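Local coordinates for protein succinate-semialdehyde dehydrogenase (Synechococcus sp., PDB 4ITA) that probably catalyses the NADP-dependent oxidation of succinic semialdehyde to succinate, as a member of the aldehyde dehydrogenase family, at residues D235-A248 with G390-F404. Numbering follows the deposited sequence.
Sequences DPFVVFPSADLDEA and GASAWTNDPAEQQRF
P236, V238 and F240 pair with S392 and W394 through backbone hydrogen bonds, and strands 235-239 and 390-394 run parallel with their axes 5° apart. V238 bonds to the other strand through its N, to S392 O, and through its O, which accepts from W394 N at 2.7 Å. At the start of the pair, G390 N reaches D235 OD1 from above the carboxylate plane.

Past the strands, N396 N donates to S242 OG at 2.8 Å. N396 ND2 returns the link with an almost straight bond to S242 O. Water 1 joins S242 N to E400 OE1, which also accepts from T395 OG1 on its anti lone pair.

The two strands are neighbours inside the mixed sheet of the aldehyde dehydrogenase catalytic domain, 267-273 flanking one and 412-415 the other. Each leads into a helix capped by an aspartate, D244 or D397.

W394 carries the apolar packing on the face that bears F237 and S392. Its CG lies anti to the carbonyl carbon (chi1 -64°), which lays the indole across F237 and under helix 245-257. A248 CA makes a CH-pi contact 3.9 Å from the centroid of the W394 six-membered ring. W394 NE1 sits over one face of the F237 ring, 3.1 Å from F237 CZ, and bonds to S392 OG, which also meets G417 O. E247 reaches the indole edge, and its carboxylate pairs with K456 of the second subunit. Replacing the indole by an alanine here is likely to leave a gap on the side that F237 and A248 share, and S392 OG without this donor.

On the face that bears V238 and A393, F404 of helix 398-407 points its edge at the F240 ring, planes at 87°, while its CZ touches V238 CG1 at 3.7 Å.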
ATOM      1  N   ASP A 235     -14.812  16.582   6.802  1.00  6.65           N
ATOM      2  CA  ASP A 235     -14.220  17.529   5.876  1.00  7.19           C
ATOM      3  C   ASP A 235     -14.606  18.962   6.209  1.00  6.60           C
ATOM      4  O   ASP A 235     -15.771  19.245   6.482  1.00  7.55           O
ATOM      5  CB  ASP A 235     -14.661  17.227   4.445  1.00  6.24           C
ATOM      6  CG  ASP A 235     -14.110  15.915   3.900  1.00  7.36           C
ATOM      7  OD1 ASP A 235     -13.459  15.133   4.632  1.00  7.81           O
ATOM      8  OD2 ASP A 235     -14.345  15.681   2.696  1.00  8.88           O
ATOM      9  N   PRO A 236     -13.635  19.881   6.149  1.00  6.58           N
ATOM     10  CA  PRO A 236     -13.937  21.300   6.333  1.00  6.02           C
ATOM     11  C   PRO A 236     -14.497  21.922   5.052  1.00  7.43           C
ATOM     12  O   PRO A 236     -14.206  21.479   3.937  1.00  7.15           O
ATOM     13  CB  PRO A 236     -12.568  21.893   6.654  1.00  7.34           C
ATOM     14  CG  PRO A 236     -11.622  21.030   5.884  1.00  6.35           C
ATOM     15  CD  PRO A 236     -12.190  19.646   5.965  1.00  7.32           C
ATOM     16  N   PHE A 237     -15.337  22.935   5.243  1.00  6.35           N
ATOM     17  CA  PHE A 237     -15.877  23.741   4.160  1.00  7.42           C
ATOM     18  C   PHE A 237     -15.597  25.173   4.606  1.00  7.24           C
ATOM     19  O   PHE A 237     -16.288  25.718   5.479  1.00  7.28           O
ATOM     20  CB  PHE A 237     -17.380  23.463   4.023  1.00  7.94           C
ATOM     21  CG  PHE A 237     -18.016  24.017   2.765  1.00  6.52           C
ATOM     22  CD1 PHE A 237     -18.525  25.308   2.736  1.00  7.89           C
ATOM     23  CD2 PHE A 237     -18.156  23.224   1.634  1.00  6.64           C
ATOM     24  CE1 PHE A 237     -19.140  25.797   1.592  1.00  7.39           C
ATOM     25  CE2 PHE A 237     -18.759  23.713   0.484  1.00  8.34           C
ATOM     26  CZ  PHE A 237     -19.255  25.006   0.467  1.00  7.39           C
ATOM     27  N   VAL A 238     -14.535  25.750   4.056  1.00  7.20           N
ATOM     28  CA  VAL A 238     -14.006  27.024   4.518  1.00  6.86           C
ATOM     29  C   VAL A 238     -14.480  28.134   3.603  1.00  7.34           C
ATOM     30  O   VAL A 238     -14.340  28.037   2.387  1.00  8.04           O
ATOM     31  CB  VAL A 238     -12.463  26.996   4.541  1.00  7.05           C
ATOM     32  CG1 VAL A 238     -11.938  28.274   5.160  1.00  8.24           C
ATOM     33  CG2 VAL A 238     -11.942  25.787   5.330  1.00  8.19           C
ATOM     34  N   VAL A 239     -15.060  29.182   4.184  1.00  7.17           N
ATOM     35  CA  VAL A 239     -15.598  30.280   3.390  1.00  8.56           C
ATOM     36  C   VAL A 239     -14.959  31.599   3.788  1.00  7.60           C
ATOM     37  O   VAL A 239     -15.088  32.040   4.928  1.00  8.33           O
ATOM     38  CB  VAL A 239     -17.131  30.377   3.517  1.00  7.51           C
ATOM     39  CG1 VAL A 239     -17.675  31.459   2.587  1.00  9.73           C
ATOM     40  CG2 VAL A 239     -17.776  29.034   3.195  1.00  8.70           C
ATOM     41  N   PHE A 240     -14.268  32.224   2.841  1.00  7.76           N
ATOM     42  CA  PHE A 240     -13.516  33.446   3.118  1.00  8.73           C
ATOM     43  C   PHE A 240     -14.151  34.686   2.463  1.00  9.91           C
ATOM     44  O   PHE A 240     -15.074  34.555   1.656  1.00 10.38           O
ATOM     45  CB  PHE A 240     -12.027  33.234   2.780  1.00  8.86           C
ATOM     46  CG  PHE A 240     -11.185  32.967   3.994  1.00  7.34           C
ATOM     47  CD1 PHE A 240     -11.630  32.082   4.969  1.00  7.76           C
ATOM     48  CD2 PHE A 240      -9.972  33.608   4.182  1.00  8.85           C
ATOM     49  CE1 PHE A 240     -10.881  31.838   6.099  1.00  9.11           C
ATOM     50  CE2 PHE A 240      -9.216  33.365   5.320  1.00 10.06           C
ATOM     51  CZ  PHE A 240      -9.671  32.483   6.281  1.00  9.79           C
ATOM     52  N   PRO A 241     -13.687  35.895   2.837  1.00  9.95           N
ATOM     53  CA  PRO A 241     -14.452  37.094   2.458  1.00 10.46           C
ATOM     54  C   PRO A 241     -14.614  37.369   0.958  1.00 10.63           C
ATOM     55  O   PRO A 241     -15.582  38.035   0.581  1.00 11.72           O
ATOM     56  CB  PRO A 241     -13.674  38.227   3.135  1.00 12.90           C
ATOM     57  CG  PRO A 241     -13.016  37.574   4.309  1.00 12.37           C
ATOM     58  CD  PRO A 241     -12.620  36.219   3.806  1.00  9.76           C
ATOM     59  N   SER A 242     -13.715  36.870   0.118  1.00  9.00           N
ATOM     60  CA  SER A 242     -13.830  37.109  -1.317  1.00 11.21           C
ATOM     61  C   SER A 242     -14.660  36.049  -2.032  1.00 10.50           C
ATOM     62  O   SER A 242     -14.784  36.073  -3.253  1.00 12.17           O
ATOM     63  CB  SER A 242     -12.453  37.203  -1.968  1.00 10.23           C
ATOM     64  OG  SER A 242     -11.753  35.974  -1.873  1.00 11.50           O
ATOM     65  N   ALA A 243     -15.233  35.120  -1.275  1.00 10.15           N
ATOM     66  CA  ALA A 243     -16.047  34.060  -1.875  1.00 11.23           C
ATOM     67  C   ALA A 243     -17.356  34.567  -2.479  1.00 12.70           C
ATOM     68  O   ALA A 243     -17.897  35.581  -2.041  1.00 13.45           O
ATOM     69  CB  ALA A 243     -16.341  32.989  -0.842  1.00 10.04           C
ATOM     70  N   ASP A 244     -17.857  33.850  -3.485  1.00 12.63           N
ATOM     71  CA  ASP A 244     -19.234  34.015  -3.942  1.00 13.94           C
ATOM     72  C   ASP A 244     -20.105  33.362  -2.883  1.00 13.81           C
ATOM     73  O   ASP A 244     -20.278  32.138  -2.875  1.00 13.55           O
ATOM     74  CB  ASP A 244     -19.445  33.330  -5.300  1.00 16.38           C
ATOM     75  CG  ASP A 244     -20.878  33.493  -5.854  1.00 22.66           C
ATOM     76  OD1 ASP A 244     -21.844  33.746  -5.094  1.00 18.60           O
ATOM     77  OD2 ASP A 244     -21.036  33.337  -7.083  1.00 25.50           O
ATOM     78  N   LEU A 245     -20.649  34.182  -1.991  1.00 12.49           N
ATOM     79  CA  LEU A 245     -21.335  33.693  -0.803  1.00 12.89           C
ATOM     80  C   LEU A 245     -22.572  32.878  -1.142  1.00 13.22           C
ATOM     81  O   LEU A 245     -22.792  31.812  -0.569  1.00 11.99           O
ATOM     82  CB  LEU A 245     -21.715  34.854   0.121  1.00 17.20           C
ATOM     83  CG  LEU A 245     -21.098  34.920   1.517  1.00 21.85           C
ATOM     84  CD1 LEU A 245     -19.623  34.526   1.518  1.00 15.89           C
ATOM     85  CD2 LEU A 245     -21.273  36.312   2.092  1.00 18.48           C
ATOM     86  N   ASP A 246     -23.384  33.369  -2.071  1.00 12.06           N
ATOM     87  CA  ASP A 246     -24.608  32.658  -2.421  1.00 12.96           C
ATOM     88  C   ASP A 246     -24.311  31.293  -3.041  1.00 11.45           C
ATOM     89  O   ASP A 246     -24.977  30.304  -2.716  1.00 10.93           O
ATOM     90  CB  ASP A 246     -25.506  33.494  -3.339  1.00 12.80           C
ATOM     91  CG  ASP A 246     -26.158  34.660  -2.622  1.00 16.40           C
ATOM     92  OD1 ASP A 246     -26.151  34.702  -1.375  1.00 14.66           O
ATOM     93  OD2 ASP A 246     -26.701  35.543  -3.319  1.00 20.71           O
ATOM     94  N   GLU A 247     -23.303  31.225  -3.911  1.00 10.50           N
ATOM     95  CA  GLU A 247     -22.892  29.933  -4.468  1.00 12.26           C
ATOM     96  C   GLU A 247     -22.375  29.007  -3.369  1.00  9.53           C
ATOM     97  O   GLU A 247     -22.717  27.828  -3.335  1.00  9.18           O
ATOM     98  CB  GLU A 247     -21.831  30.080  -5.571  1.00 11.75           C
ATOM     99  CG  GLU A 247     -21.489  28.737  -6.231  1.00 14.49           C
ATOM    100  CD  GLU A 247     -20.355  28.806  -7.252  1.00 18.62           C
ATOM    101  OE1 GLU A 247     -19.667  29.841  -7.324  1.00 23.45           O
ATOM    102  OE2 GLU A 247     -20.159  27.805  -7.974  1.00 22.57           O
ATOM    103  N   ALA A 248     -21.556  29.544  -2.472  1.00 10.01           N
ATOM    104  CA  ALA A 248     -21.010  28.755  -1.373  1.00  8.02           C
ATOM    105  C   ALA A 248     -22.107  28.177  -0.470  1.00  9.55           C
ATOM    106  O   ALA A 248     -22.005  27.031  -0.026  1.00  9.18           O
ATOM    107  CB  ALA A 248     -20.002  29.572  -0.562  1.00  8.98           C
ATOM    108  N   GLY A 390     -11.341  14.849   2.505  1.00  7.14           N
ATOM    109  CA  GLY A 390     -11.464  15.973   1.589  1.00  7.25           C
ATOM    110  C   GLY A 390     -11.480  17.320   2.297  1.00  6.27           C
ATOM    111  O   GLY A 390     -11.531  17.402   3.526  1.00  6.95           O
ATOM    112  N   ALA A 391     -11.417  18.385   1.510  1.00  6.84           N
ATOM    113  CA  ALA A 391     -11.486  19.739   2.045  1.00  7.52           C
ATOM    114  C   ALA A 391     -11.950  20.662   0.937  1.00  7.91           C
ATOM    115  O   ALA A 391     -11.517  20.522  -0.211  1.00  7.06           O
ATOM    116  CB  ALA A 391     -10.124  20.179   2.571  1.00  7.96           C
ATOM    117  N   SER A 392     -12.831  21.601   1.280  1.00  7.26           N
ATOM    118  CA  SER A 392     -13.311  22.593   0.324  1.00  8.55           C
ATOM    119  C   SER A 392     -13.066  23.991   0.879  1.00  7.62           C
ATOM    120  O   SER A 392     -13.323  24.241   2.059  1.00  7.87           O
ATOM    121  CB  SER A 392     -14.805  22.370   0.083  1.00  8.55           C
ATOM    122  OG  SER A 392     -15.364  23.342  -0.782  1.00  9.13           O
ATOM    123  N   ALA A 393     -12.563  24.897   0.039  1.00  7.00           N
ATOM    124  CA  ALA A 393     -12.304  26.275   0.461  1.00  6.61           C
ATOM    125  C   ALA A 393     -12.750  27.262  -0.605  1.00  6.36           C
ATOM    126  O   ALA A 393     -12.572  27.024  -1.802  1.00  8.05           O
ATOM    127  CB  ALA A 393     -10.829  26.475   0.807  1.00  9.01           C
ATOM    128  N   TRP A 394     -13.340  28.362  -0.145  1.00  6.76           N
ATOM    129  CA  TRP A 394     -13.992  29.337  -1.013  1.00  8.00           C
ATOM    130  C   TRP A 394     -13.331  30.695  -0.853  1.00  8.07           C
ATOM    131  O   TRP A 394     -13.393  31.311   0.208  1.00  8.57           O
ATOM    132  CB  TRP A 394     -15.492  29.390  -0.715  1.00  8.53           C
ATOM    133  CG  TRP A 394     -16.131  28.083  -1.042  1.00  8.01           C
ATOM    134  CD1 TRP A 394     -15.963  26.901  -0.376  1.00  8.14           C
ATOM    135  CD2 TRP A 394     -16.992  27.805  -2.147  1.00  7.34           C
ATOM    136  NE1 TRP A 394     -16.672  25.908  -1.001  1.00  8.57           N
ATOM    137  CE2 TRP A 394     -17.318  26.434  -2.085  1.00  8.21           C
ATOM    138  CE3 TRP A 394     -17.528  28.584  -3.177  1.00  9.00           C
ATOM    139  CZ2 TRP A 394     -18.162  25.824  -3.020  1.00  8.65           C
ATOM    140  CZ3 TRP A 394     -18.360  27.977  -4.104  1.00  9.57           C
ATOM    141  CH2 TRP A 394     -18.673  26.613  -4.017  1.00  9.29           C
ATOM    142  N   THR A 395     -12.668  31.126  -1.917  1.00  8.77           N
ATOM    143  CA  THR A 395     -11.929  32.377  -1.928  1.00  9.06           C
ATOM    144  C   THR A 395     -11.517  32.650  -3.355  1.00  8.71           C
ATOM    145  O   THR A 395     -11.278  31.725  -4.132  1.00  9.63           O
ATOM    146  CB  THR A 395     -10.665  32.316  -1.039  1.00  8.01           C
ATOM    147  OG1 THR A 395      -9.849  33.463  -1.310  1.00  9.74           O
ATOM    148  CG2 THR A 395      -9.858  31.049  -1.319  1.00  9.47           C
ATOM    149  N   ASN A 396     -11.436  33.928  -3.700  1.00  9.39           N
ATOM    150  CA  ASN A 396     -10.984  34.321  -5.021  1.00 10.84           C
ATOM    151  C   ASN A 396      -9.674  35.092  -4.985  1.00 10.85           C
ATOM    152  O   ASN A 396      -9.285  35.727  -5.966  1.00 13.60           O
ATOM    153  CB  ASN A 396     -12.088  35.074  -5.751  1.00 11.66           C
ATOM    154  CG  ASN A 396     -13.209  34.152  -6.153  1.00 11.91           C
ATOM    155  OD1 ASN A 396     -13.035  33.308  -7.030  1.00 14.21           O
ATOM    156  ND2 ASN A 396     -14.350  34.268  -5.486  1.00 13.87           N
ATOM    157  N   ASP A 397      -8.995  35.010  -3.847  1.00 10.58           N
ATOM    158  CA  ASP A 397      -7.648  35.550  -3.700  1.00 10.04           C
ATOM    159  C   ASP A 397      -6.650  34.452  -4.051  1.00 12.74           C
ATOM    160  O   ASP A 397      -6.608  33.424  -3.382  1.00 11.05           O
ATOM    161  CB  ASP A 397      -7.414  36.021  -2.264  1.00 11.40           C
ATOM    162  CG  ASP A 397      -6.042  36.633  -2.073  1.00 14.14           C
ATOM    163  OD1 ASP A 397      -5.863  37.805  -2.465  1.00 27.03           O
ATOM    164  OD2 ASP A 397      -5.137  35.954  -1.544  1.00 20.13           O
ATOM    165  N   PRO A 398      -5.834  34.660  -5.098  1.00 11.80           N
ATOM    166  CA  PRO A 398      -4.922  33.593  -5.532  1.00 11.87           C
ATOM    167  C   PRO A 398      -3.960  33.125  -4.440  1.00 11.24           C
ATOM    168  O   PRO A 398      -3.699  31.924  -4.342  1.00 11.45           O
ATOM    169  CB  PRO A 398      -4.158  34.238  -6.697  1.00 14.78           C
ATOM    170  CG  PRO A 398      -5.092  35.303  -7.201  1.00 16.11           C
ATOM    171  CD  PRO A 398      -5.761  35.842  -5.973  1.00 12.89           C
ATOM    172  N   ALA A 399      -3.458  34.045  -3.622  1.00 10.99           N
ATOM    173  CA  ALA A 399      -2.528  33.673  -2.560  1.00 11.24           C
ATOM    174  C   ALA A 399      -3.200  32.792  -1.504  1.00 10.08           C
ATOM    175  O   ALA A 399      -2.609  31.818  -1.028  1.00 11.45           O
ATOM    176  CB  ALA A 399      -1.920  34.907  -1.926  1.00 12.95           C
ATOM    177  N   GLU A 400      -4.433  33.135  -1.139  1.00 10.00           N
ATOM    178  CA  GLU A 400      -5.201  32.292  -0.229  1.00 10.08           C
ATOM    179  C   GLU A 400      -5.464  30.921  -0.849  1.00  9.58           C
ATOM    180  O   GLU A 400      -5.327  29.904  -0.175  1.00  8.60           O
ATOM    181  CB  GLU A 400      -6.527  32.954   0.161  1.00  9.36           C
ATOM    182  CG  GLU A 400      -6.359  34.216   0.980  1.00 11.69           C
ATOM    183  CD  GLU A 400      -7.678  34.795   1.463  1.00 12.15           C
ATOM    184  OE1 GLU A 400      -8.741  34.469   0.881  1.00 10.42           O
ATOM    185  OE2 GLU A 400      -7.651  35.580   2.437  1.00 11.78           O
ATOM    186  N   GLN A 401      -5.850  30.898  -2.123  1.00  8.51           N
ATOM    187  CA  GLN A 401      -6.109  29.632  -2.811  1.00  7.54           C
ATOM    188  C   GLN A 401      -4.905  28.705  -2.718  1.00  9.21           C
ATOM    189  O   GLN A 401      -5.042  27.523  -2.396  1.00 10.18           O
ATOM    190  CB  GLN A 401      -6.470  29.865  -4.279  1.00 10.60           C
ATOM    191  CG  GLN A 401      -7.763  30.620  -4.481  1.00  8.69           C
ATOM    192  CD  GLN A 401      -8.029  30.939  -5.935  1.00 10.84           C
ATOM    193  OE1 GLN A 401      -7.106  30.974  -6.757  1.00 13.15           O
ATOM    194  NE2 GLN A 401      -9.291  31.198  -6.261  1.00 10.92           N
ATOM    195  N   GLN A 402      -3.722  29.248  -2.982  1.00  9.31           N
ATOM    196  CA  GLN A 402      -2.511  28.436  -2.944  1.00  9.98           C
ATOM    197  C   GLN A 402      -2.186  27.935  -1.542  1.00  9.69           C
ATOM    198  O   GLN A 402      -1.782  26.783  -1.370  1.00 10.58           O
ATOM    199  CB  GLN A 402      -1.331  29.182  -3.567  1.00 12.47           C
ATOM    200  CG  GLN A 402      -1.459  29.340  -5.086  1.00 16.71           C
ATOM    201  CD  GLN A 402      -1.695  28.010  -5.806  1.00 20.73           C
ATOM    202  OE1 GLN A 402      -0.938  27.056  -5.630  1.00 20.27           O
ATOM    203  NE2 GLN A 402      -2.750  27.949  -6.619  1.00 20.73           N
ATOM    204  N   ARG A 403      -2.376  28.773  -0.531  1.00  9.18           N
ATOM    205  CA  ARG A 403      -2.140  28.323   0.836  1.00  9.63           C
ATOM    206  C   ARG A 403      -3.115  27.221   1.250  1.00  8.93           C
ATOM    207  O   ARG A 403      -2.709  26.253   1.896  1.00  9.69           O
ATOM    208  CB  ARG A 403      -2.165  29.488   1.828  1.00 13.06           C
ATOM    209  CG  ARG A 403      -0.908  30.352   1.775  1.00 15.01           C
ATOM    210  CD  ARG A 403      -0.708  31.137   3.067  1.00 17.99           C
ATOM    211  NE  ARG A 403      -0.576  30.264   4.233  1.00 17.74           N
ATOM    212  CZ  ARG A 403      -0.762  30.658   5.490  1.00 18.90           C
ATOM    213  NH1 ARG A 403      -1.100  31.914   5.750  1.00 18.86           N
ATOM    214  NH2 ARG A 403      -0.623  29.796   6.488  1.00 18.40           N
ATOM    215  N   PHE A 404      -4.386  27.357   0.878  1.00  8.68           N
ATOM    216  CA  PHE A 404      -5.362  26.310   1.166  1.00  8.11           C
ATOM    217  C   PHE A 404      -4.978  25.001   0.467  1.00  9.47           C
ATOM    218  O   PHE A 404      -4.983  23.932   1.091  1.00  9.22           O
ATOM    219  CB  PHE A 404      -6.768  26.740   0.732  1.00  8.84           C
ATOM    220  CG  PHE A 404      -7.466  27.666   1.701  1.00  8.14           C
ATOM    221  CD1 PHE A 404      -7.592  27.338   3.047  1.00  8.21           C
ATOM    222  CD2 PHE A 404      -8.034  28.858   1.254  1.00  8.80           C
ATOM    223  CE1 PHE A 404      -8.258  28.193   3.932  1.00  8.86           C
ATOM    224  CE2 PHE A 404      -8.701  29.706   2.132  1.00  8.77           C
ATOM    225  CZ  PHE A 404      -8.812  29.373   3.472  1.00  9.99           C
TER
HETATM  226  O   HOH W   1     -10.871  36.107   0.695  1.00 11.42           O
HETATM  227  O   HOH W   2     -16.092  31.636  -4.526  1.00 14.53           O